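Local coordinates for uncharacterized protein (Streptococcus thermophilus, PDB 2QZI) that is of unknown function, a small cytosolic protein of the DUF1827 family that binds sodium ions in the crystal, at residues P45-V59 with H90-V103. Residues are numbered along the deposited sequence; the frame is centred on the assembly and turned at random.
Sequences PKHYELLISNKHRAV and HTDKLIEISFPTTV. With NA (sodium ion), chain F.
Phe99 turns the edge of its ring to segment 45-59: Tyr48 O lies at that edge in the ring plane, CD1 of Leu50 also meets the edge 4.0 Å from CZ, and one face is taken by CG2 of Ile97, toward the rim. The Tyr48 ring has Phe99 O at its edge, while CG2 of Thr101 comes in obliquely, 3.5 Å from CD2, the two side chains crossing at about a right angle. These residues belong to neighbouring antiparallel strands, 47-53 and 94-100, inside a six-stranded antiparallel sheet. Backbone bonds run in both directions within the pairs Tyr48-Phe99, Leu50-Ile97 and Ile52-Ile95. The side chains of these pairs share one face, where helix 61-74 packs on Leu50, Ile52 and Ile97; Tyr48 OH reaches the backbone N of Asp77.

The other face, carrying His47, Glu49 and Ser98, is more polar. Ser98 OG donates to the syn lone pair of Glu49 OE1 at 2.7 Å, and His47 ND1 gives a nearly straight bond (167°) in its ring plane to the anti lone pair of OE2. With both oxygens bonded, the rotation of the Glu49 carboxylate is fixed; the bend at chi2 (-65°) folds the Glu49 chain back toward Ser98. His47 NE2 is held by Asp25. A sodium ion lies over one face of the imidazole, toward the rim, bound by His47 O, a water and Thr42.

Beyond the strands, the C-terminus folds back on Lys46. Lys46 NZ donates to Thr102 O nearly along the C=O axis, and Val103 O, an oxygen of the C-terminal carboxylate, accepts from Lys46 N at 2.8 Å and, in the carboxylate plane, from Thr101 OG1 at 2.7 Å.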
ATOM      1  N   PRO A  45       3.289   5.710 -12.947  1.00 67.54           N
ATOM      2  CA  PRO A  45       3.581   4.906 -14.123  1.00 68.77           C
ATOM      3  C   PRO A  45       4.431   3.702 -13.727  1.00 68.94           C
ATOM      4  O   PRO A  45       5.409   3.866 -13.003  1.00 70.50           O
ATOM      5  CB  PRO A  45       4.392   5.882 -15.068  1.00 65.81           C
ATOM      6  CG  PRO A  45       3.784   7.288 -14.698  1.00 67.67           C
ATOM      7  CD  PRO A  45       3.607   7.142 -13.141  1.00 68.13           C
ATOM      8  N   LYS A  46       4.047   2.519 -14.193  1.00 70.16           N
ATOM      9  CA  LYS A  46       4.894   1.312 -14.162  1.00 69.45           C
ATOM     10  C   LYS A  46       4.755   0.587 -12.816  1.00 70.91           C
ATOM     11  O   LYS A  46       5.218  -0.533 -12.695  1.00 69.88           O
ATOM     12  CB  LYS A  46       6.365   1.616 -14.502  1.00 70.22           C
ATOM     13  CG  LYS A  46       6.542   2.154 -15.873  1.00 68.38           C
ATOM     14  CD  LYS A  46       6.201   1.147 -17.028  1.00 68.17           C
ATOM     15  CE  LYS A  46       6.123   1.895 -18.385  1.00 71.13           C
ATOM     16  NZ  LYS A  46       5.852   1.021 -19.615  1.00 74.65           N
ATOM     17  N   HIS A  47       4.104   1.183 -11.801  1.00 68.67           N
ATOM     18  CA  HIS A  47       4.006   0.436 -10.568  1.00 70.56           C
ATOM     19  C   HIS A  47       3.001   0.988  -9.572  1.00 70.69           C
ATOM     20  O   HIS A  47       2.896   2.192  -9.401  1.00 71.59           O
ATOM     21  CB  HIS A  47       5.384   0.287  -9.864  1.00 70.47           C
ATOM     22  CG  HIS A  47       6.038   1.590  -9.490  1.00 73.95           C
ATOM     23  ND1 HIS A  47       6.501   1.857  -8.213  1.00 76.33           N
ATOM     24  CD2 HIS A  47       6.353   2.681 -10.237  1.00 75.51           C
ATOM     25  CE1 HIS A  47       7.035   3.071  -8.182  1.00 74.90           C
ATOM     26  NE2 HIS A  47       6.930   3.603  -9.390  1.00 78.36           N
ATOM     27  N   TYR A  48       2.310   0.098  -8.879  1.00 71.52           N
ATOM     28  CA  TYR A  48       1.593   0.455  -7.641  1.00 70.71           C
ATOM     29  C   TYR A  48       2.499   0.072  -6.467  1.00 72.36           C
ATOM     30  O   TYR A  48       3.354  -0.785  -6.605  1.00 71.54           O
ATOM     31  CB  TYR A  48       0.344  -0.374  -7.458  1.00 68.87           C
ATOM     32  CG  TYR A  48      -0.787  -0.201  -8.430  1.00 70.75           C
ATOM     33  CD1 TYR A  48      -1.875   0.586  -8.086  1.00 67.81           C
ATOM     34  CD2 TYR A  48      -0.852  -0.945  -9.625  1.00 71.80           C
ATOM     35  CE1 TYR A  48      -2.978   0.701  -8.894  1.00 71.71           C
ATOM     36  CE2 TYR A  48      -1.970  -0.838 -10.475  1.00 69.34           C
ATOM     37  CZ  TYR A  48      -3.015   0.004 -10.075  1.00 71.04           C
ATOM     38  OH  TYR A  48      -4.141   0.162 -10.807  1.00 69.24           O
ATOM     39  N   GLU A  49       2.307   0.687  -5.294  1.00 73.51           N
ATOM     40  CA  GLU A  49       3.126   0.368  -4.121  1.00 75.04           C
ATOM     41  C   GLU A  49       2.225   0.230  -2.907  1.00 75.09           C
ATOM     42  O   GLU A  49       1.226   0.915  -2.837  1.00 75.33           O
ATOM     43  CB  GLU A  49       4.205   1.440  -3.873  1.00 75.05           C
ATOM     44  CG  GLU A  49       5.290   1.550  -4.987  1.00 77.99           C
ATOM     45  CD  GLU A  49       6.189   0.356  -5.167  1.00 81.13           C
ATOM     46  OE1 GLU A  49       6.438  -0.380  -4.169  1.00 79.33           O
ATOM     47  OE2 GLU A  49       6.662   0.174  -6.323  1.00 80.84           O
ATOM     48  N   LEU A  50       2.502  -0.718  -2.004  1.00 74.99           N
ATOM     49  CA  LEU A  50       1.835  -0.667  -0.659  1.00 76.60           C
ATOM     50  C   LEU A  50       2.971  -0.667   0.352  1.00 77.44           C
ATOM     51  O   LEU A  50       3.973  -1.400   0.140  1.00 79.31           O
ATOM     52  CB  LEU A  50       0.999  -1.917  -0.379  1.00 75.20           C
ATOM     53  CG  LEU A  50      -0.447  -1.874  -0.792  1.00 76.83           C
ATOM     54  CD1 LEU A  50      -0.905  -3.308  -0.588  1.00 79.65           C
ATOM     55  CD2 LEU A  50      -1.237  -0.886   0.135  1.00 68.33           C
ATOM     56  N   LEU A  51       2.893   0.257   1.291  1.00 76.75           N
ATOM     57  CA  LEU A  51       3.793   0.332   2.480  1.00 78.97           C
ATOM     58  C   LEU A  51       2.999   0.070   3.759  1.00 77.07           C
ATOM     59  O   LEU A  51       2.075   0.810   4.089  1.00 79.01           O
ATOM     60  CB  LEU A  51       4.466   1.725   2.591  1.00 79.24           C
ATOM     61  CG  LEU A  51       5.313   1.906   1.338  1.00 87.63           C
ATOM     62  CD1 LEU A  51       4.638   2.832   0.270  1.00 91.48           C
ATOM     63  CD2 LEU A  51       6.709   2.345   1.736  1.00 92.63           C
ATOM     64  N   ILE A  52       3.366  -0.999   4.446  1.00 75.88           N
ATOM     65  CA  ILE A  52       2.594  -1.535   5.572  1.00 73.83           C
ATOM     66  C   ILE A  52       3.554  -1.598   6.758  1.00 73.87           C
ATOM     67  O   ILE A  52       4.647  -2.177   6.671  1.00 71.88           O
ATOM     68  CB  ILE A  52       2.049  -2.943   5.301  1.00 74.04           C
ATOM     69  CG1 ILE A  52       1.159  -2.922   4.037  1.00 74.82           C
ATOM     70  CG2 ILE A  52       1.339  -3.555   6.562  1.00 72.55           C
ATOM     71  CD1 ILE A  52       0.991  -4.335   3.445  1.00 78.14           C
ATOM     72  N   SER A  53       3.172  -0.912   7.825  1.00 72.46           N
ATOM     73  CA  SER A  53       4.045  -0.744   8.962  1.00 74.95           C
ATOM     74  C   SER A  53       3.225  -0.641  10.252  1.00 74.59           C
ATOM     75  O   SER A  53       2.041  -0.370  10.226  1.00 71.65           O
ATOM     76  CB  SER A  53       4.834   0.549   8.776  1.00 75.15           C
ATOM     77  OG  SER A  53       3.916   1.618   8.609  1.00 79.30           O
ATOM     78  N   ASN A  54       3.885  -0.882  11.374  1.00 76.36           N
ATOM     79  CA  ASN A  54       3.222  -0.860  12.659  1.00 77.24           C
ATOM     80  C   ASN A  54       4.154  -0.400  13.767  1.00 78.98           C
ATOM     81  O   ASN A  54       4.964  -1.160  14.211  1.00 81.24           O
ATOM     82  CB  ASN A  54       2.708  -2.258  12.982  1.00 76.87           C
ATOM     83  CG  ASN A  54       1.711  -2.257  14.154  1.00 77.40           C
ATOM     84  OD1 ASN A  54       1.880  -1.543  15.135  1.00 75.92           O
ATOM     85  ND2 ASN A  54       0.661  -3.027  14.020  1.00 77.34           N
ATOM     86  N   LYS A  55       4.023   0.831  14.237  1.00 81.87           N
ATOM     87  CA  LYS A  55       4.952   1.423  15.207  1.00 83.80           C
ATOM     88  C   LYS A  55       5.279   0.524  16.424  1.00 84.91           C
ATOM     89  O   LYS A  55       6.439   0.468  16.874  1.00 85.65           O
ATOM     90  CB  LYS A  55       4.432   2.823  15.621  1.00 85.05           C
ATOM     91  CG  LYS A  55       4.154   3.750  14.385  1.00 87.55           C
ATOM     92  CD  LYS A  55       3.750   5.180  14.740  1.00 94.31           C
ATOM     93  CE  LYS A  55       2.254   5.283  15.184  1.00 97.73           C
ATOM     94  NZ  LYS A  55       1.314   5.561  14.005  1.00101.36           N
ATOM     95  N   HIS A  56       4.287  -0.228  16.901  1.00 85.61           N
ATOM     96  CA  HIS A  56       4.387  -0.993  18.161  1.00 86.67           C
ATOM     97  C   HIS A  56       4.954  -2.417  18.023  1.00 86.92           C
ATOM     98  O   HIS A  56       5.675  -2.902  18.907  1.00 87.11           O
ATOM     99  CB  HIS A  56       3.008  -1.076  18.828  1.00 87.03           C
ATOM    100  CG  HIS A  56       2.139   0.127  18.583  1.00 88.64           C
ATOM    101  ND1 HIS A  56       1.365   0.271  17.444  1.00 90.98           N
ATOM    102  CD2 HIS A  56       1.922   1.241  19.330  1.00 90.39           C
ATOM    103  CE1 HIS A  56       0.709   1.424  17.503  1.00 93.40           C
ATOM    104  NE2 HIS A  56       1.019   2.025  18.644  1.00 91.83           N
ATOM    105  N   ARG A  57       4.634  -3.090  16.919  1.00 86.58           N
ATOM    106  CA  ARG A  57       4.865  -4.527  16.815  1.00 85.73           C
ATOM    107  C   ARG A  57       5.206  -4.888  15.402  1.00 85.86           C
ATOM    108  O   ARG A  57       5.050  -4.073  14.494  1.00 85.70           O
ATOM    109  CB  ARG A  57       3.622  -5.320  17.258  1.00 85.76           C
ATOM    110  CG  ARG A  57       2.297  -4.922  16.565  1.00 84.46           C
ATOM    111  CD  ARG A  57       1.126  -5.859  16.938  1.00 81.27           C
ATOM    112  NE  ARG A  57      -0.154  -5.413  16.366  1.00 78.12           N
ATOM    113  CZ  ARG A  57      -0.499  -5.536  15.078  1.00 80.16           C
ATOM    114  NH1 ARG A  57       0.347  -6.102  14.175  1.00 74.19           N
ATOM    115  NH2 ARG A  57      -1.686  -5.069  14.675  1.00 74.51           N
ATOM    116  N   ALA A  58       5.681  -6.117  15.221  1.00 85.29           N
ATOM    117  CA  ALA A  58       5.844  -6.686  13.899  1.00 84.55           C
ATOM    118  C   ALA A  58       4.465  -6.854  13.252  1.00 84.48           C
ATOM    119  O   ALA A  58       3.489  -7.163  13.930  1.00 84.31           O
ATOM    120  CB  ALA A  58       6.590  -8.046  13.988  1.00 84.58           C
ATOM    121  N   VAL A  59       4.375  -6.625  11.941  1.00 84.74           N
ATOM    122  CA  VAL A  59       3.141  -6.953  11.241  1.00 84.49           C
ATOM    123  C   VAL A  59       3.074  -8.440  10.904  1.00 84.44           C
ATOM    124  O   VAL A  59       4.016  -9.030  10.311  1.00 83.99           O
ATOM    125  CB  VAL A  59       2.776  -5.970  10.057  1.00 85.08           C
ATOM    126  CG1 VAL A  59       3.838  -4.924   9.835  1.00 85.67           C
ATOM    127  CG2 VAL A  59       2.384  -6.695   8.804  1.00 83.18           C
ATOM    128  N   HIS A  90      10.425  -7.506   3.129  1.00 70.14           N
ATOM    129  CA  HIS A  90      10.110  -7.628   4.545  0.50 71.40           C
ATOM    130  C   HIS A  90      11.297  -7.141   5.378  1.00 71.70           C
ATOM    131  O   HIS A  90      12.365  -7.720   5.331  1.00 67.92           O
ATOM    132  CB  HIS A  90       9.860  -9.105   4.864  0.50 71.78           C
ATOM    133  CG  HIS A  90       8.589  -9.367   5.603  0.50 72.72           C
ATOM    134  ND1 HIS A  90       8.505  -9.324   6.981  0.50 75.50           N
ATOM    135  CD2 HIS A  90       7.362  -9.734   5.162  0.50 71.58           C
ATOM    136  CE1 HIS A  90       7.273  -9.617   7.354  0.50 72.79           C
ATOM    137  NE2 HIS A  90       6.565  -9.887   6.273  0.50 71.68           N
ATOM    138  N   THR A  91      11.088  -6.055   6.119  1.00 73.96           N
ATOM    139  CA  THR A  91      12.019  -5.663   7.179  1.00 76.85           C
ATOM    140  C   THR A  91      11.282  -5.575   8.517  1.00 77.25           C
ATOM    141  O   THR A  91      10.075  -5.799   8.636  1.00 78.18           O
ATOM    142  CB  THR A  91      12.660  -4.257   6.951  1.00 77.95           C
ATOM    143  OG1 THR A  91      11.626  -3.247   6.933  1.00 78.54           O
ATOM    144  CG2 THR A  91      13.470  -4.190   5.700  1.00 78.03           C
ATOM    145  N   ASP A  92      12.045  -5.143   9.487  1.00 78.20           N
ATOM    146  CA  ASP A  92      11.755  -5.240  10.892  1.00 79.33           C
ATOM    147  C   ASP A  92      10.339  -4.714  11.157  1.00 79.12           C
ATOM    148  O   ASP A  92       9.439  -5.452  11.610  1.00 81.17           O
ATOM    149  CB  ASP A  92      12.853  -4.461  11.664  1.00 79.22           C
ATOM    150  CG  ASP A  92      12.822  -4.723  13.165  1.00 81.62           C
ATOM    151  OD1 ASP A  92      13.506  -5.691  13.585  1.00 82.66           O
ATOM    152  OD2 ASP A  92      12.125  -3.957  13.905  1.00 80.16           O
ATOM    153  N   LYS A  93      10.056  -3.492  10.800  1.00 77.02           N
ATOM    154  CA  LYS A  93       8.650  -3.127  11.043  1.00 76.83           C
ATOM    155  C   LYS A  93       7.955  -2.602   9.801  1.00 76.27           C
ATOM    156  O   LYS A  93       7.026  -1.805   9.878  1.00 76.01           O
ATOM    157  CB  LYS A  93       8.567  -2.177  12.239  1.00 76.00           C
ATOM    158  CG  LYS A  93       8.899  -2.843  13.605  1.00 76.52           C
ATOM    159  CD  LYS A  93       8.727  -1.774  14.684  1.00 82.74           C
ATOM    160  CE  LYS A  93       9.367  -2.144  15.949  1.00 86.82           C
ATOM    161  NZ  LYS A  93      10.772  -2.558  15.713  1.00 88.83           N
ATOM    162  N   LEU A  94       8.450  -3.041   8.644  1.00 75.46           N
ATOM    163  CA  LEU A  94       8.027  -2.491   7.394  1.00 76.04           C
ATOM    164  C   LEU A  94       7.920  -3.569   6.315  1.00 76.25           C
ATOM    165  O   LEU A  94       8.849  -4.389   6.120  1.00 75.64           O
ATOM    166  CB  LEU A  94       8.990  -1.369   7.004  1.00 76.09           C
ATOM    167  CG  LEU A  94       8.861  -0.744   5.616  1.00 79.87           C
ATOM    168  CD1 LEU A  94       7.503  -0.062   5.380  1.00 82.55           C
ATOM    169  CD2 LEU A  94       9.991   0.254   5.332  1.00 83.31           C
ATOM    170  N   ILE A  95       6.775  -3.576   5.646  1.00 75.48           N
ATOM    171  CA  ILE A  95       6.567  -4.379   4.474  1.00 76.49           C
ATOM    172  C   ILE A  95       6.190  -3.482   3.291  1.00 76.13           C
ATOM    173  O   ILE A  95       5.332  -2.594   3.393  1.00 77.17           O
ATOM    174  CB  ILE A  95       5.527  -5.500   4.692  1.00 77.14           C
ATOM    175  CG1 ILE A  95       5.898  -6.317   5.926  1.00 74.74           C
ATOM    176  CG2 ILE A  95       5.504  -6.466   3.478  1.00 76.47           C
ATOM    177  CD1 ILE A  95       4.686  -6.881   6.623  1.00 78.51           C
ATOM    178  N   GLU A  96       6.885  -3.749   2.199  1.00 75.48           N
ATOM    179  CA  GLU A  96       6.835  -3.026   0.940  1.00 76.42           C
ATOM    180  C   GLU A  96       6.460  -4.009  -0.150  1.00 74.48           C
ATOM    181  O   GLU A  96       7.212  -4.904  -0.449  1.00 73.18           O
ATOM    182  CB  GLU A  96       8.238  -2.438   0.619  1.00 76.13           C
ATOM    183  CG  GLU A  96       8.699  -1.514   1.767  1.00 80.76           C
ATOM    184  CD  GLU A  96      10.106  -0.999   1.609  1.00 88.44           C
ATOM    185  OE1 GLU A  96      10.209   0.128   1.084  1.00 92.84           O
ATOM    186  OE2 GLU A  96      11.103  -1.684   2.031  1.00 89.69           O
ATOM    187  N   ILE A  97       5.281  -3.817  -0.731  1.00 74.42           N
ATOM    188  CA  ILE A  97       4.864  -4.634  -1.874  1.00 74.81           C
ATOM    189  C   ILE A  97       4.808  -3.779  -3.141  1.00 74.55           C
ATOM    190  O   ILE A  97       4.144  -2.750  -3.162  1.00 73.38           O
ATOM    191  CB  ILE A  97       3.508  -5.349  -1.660  1.00 74.93           C
ATOM    192  CG1 ILE A  97       3.411  -5.880  -0.222  1.00 75.72           C
ATOM    193  CG2 ILE A  97       3.341  -6.453  -2.728  1.00 73.60           C
ATOM    194  CD1 ILE A  97       2.065  -6.562   0.123  1.00 74.68           C
ATOM    195  N   SER A  98       5.522  -4.213  -4.179  1.00 73.07           N
ATOM    196  CA  SER A  98       5.549  -3.504  -5.456  1.00 73.83           C
ATOM    197  C   SER A  98       4.778  -4.316  -6.444  1.00 73.36           C
ATOM    198  O   SER A  98       4.978  -5.527  -6.537  1.00 72.94           O
ATOM    199  CB  SER A  98       6.980  -3.344  -5.980  1.00 75.19           C
ATOM    200  OG  SER A  98       7.677  -2.701  -4.908  1.00 79.25           O
ATOM    201  N   PHE A  99       3.937  -3.626  -7.206  1.00 71.68           N
ATOM    202  CA  PHE A  99       3.117  -4.261  -8.218  1.00 71.37           C
ATOM    203  C   PHE A  99       3.465  -3.605  -9.579  1.00 70.27           C
ATOM    204  O   PHE A  99       2.932  -2.547  -9.922  1.00 71.18           O
ATOM    205  CB  PHE A  99       1.630  -4.076  -7.950  1.00 69.43           C
ATOM    206  CG  PHE A  99       1.148  -4.482  -6.540  1.00 71.80           C
ATOM    207  CD1 PHE A  99       0.441  -5.668  -6.358  1.00 73.66           C
ATOM    208  CD2 PHE A  99       1.325  -3.651  -5.445  1.00 70.01           C
ATOM    209  CE1 PHE A  99      -0.086  -6.053  -5.089  1.00 74.40           C
ATOM    210  CE2 PHE A  99       0.820  -3.996  -4.163  1.00 70.57           C
ATOM    211  CZ  PHE A  99       0.083  -5.185  -3.985  1.00 74.69           C
ATOM    212  N   PRO A 100       4.357  -4.231 -10.352  1.00 70.23           N
ATOM    213  CA  PRO A 100       4.656  -3.602 -11.670  1.00 70.23           C
ATOM    214  C   PRO A 100       3.437  -3.600 -12.617  1.00 71.56           C
ATOM    215  O   PRO A 100       2.483  -4.453 -12.471  1.00 71.75           O
ATOM    216  CB  PRO A 100       5.847  -4.458 -12.250  1.00 69.34           C
ATOM    217  CG  PRO A 100       6.423  -5.190 -11.079  1.00 69.14           C
ATOM    218  CD  PRO A 100       5.175  -5.416 -10.079  1.00 68.60           C
ATOM    219  N   THR A 101       3.429  -2.654 -13.571  1.00 70.14           N
ATOM    220  CA  THR A 101       2.318  -2.549 -14.468  1.00 69.60           C
ATOM    221  C   THR A 101       2.830  -2.342 -15.845  1.00 70.70           C
ATOM    222  O   THR A 101       3.941  -1.863 -16.000  1.00 71.60           O
ATOM    223  CB  THR A 101       1.348  -1.395 -14.083  1.00 69.98           C
ATOM    224  OG1 THR A 101       1.972  -0.100 -14.147  1.00 67.81           O
ATOM    225  CG2 THR A 101       0.754  -1.629 -12.629  1.00 66.23           C
ATOM    226  N   THR A 102       2.026  -2.704 -16.854  1.00 70.35           N
ATOM    227  CA  THR A 102       2.370  -2.446 -18.236  1.00 70.78           C
ATOM    228  C   THR A 102       2.535  -0.949 -18.526  1.00 71.81           C
ATOM    229  O   THR A 102       3.532  -0.531 -19.083  1.00 73.20           O
ATOM    230  CB  THR A 102       1.345  -3.095 -19.188  1.00 70.39           C
ATOM    231  OG1 THR A 102       0.021  -2.693 -18.798  1.00 69.92           O
ATOM    232  CG2 THR A 102       1.463  -4.615 -19.118  1.00 65.88           C
ATOM    233  N   VAL A 103       1.577  -0.150 -18.088  1.00 73.53           N
ATOM    234  CA  VAL A 103       1.507   1.250 -18.427  1.00 73.89           C
ATOM    235  C   VAL A 103       2.173   2.104 -17.324  1.00 75.23           C
ATOM    236  O   VAL A 103       2.184   1.788 -16.131  1.00 74.86           O
ATOM    237  CB  VAL A 103      -0.002   1.726 -18.616  1.00 73.96           C
ATOM    238  CG1 VAL A 103      -0.623   1.152 -19.840  1.00 69.52           C
ATOM    239  CG2 VAL A 103      -0.910   1.492 -17.317  1.00 73.13           C
ATOM    240  OXT VAL A 103       2.734   3.170 -17.609  1.00 76.92           O
TER
HETATM  241 NA    NA F 102       3.406   3.730  -6.968  1.00 45.56          NA
HETATM  242  O   HOH W   1       5.469   5.718  -6.704  1.00 41.51           O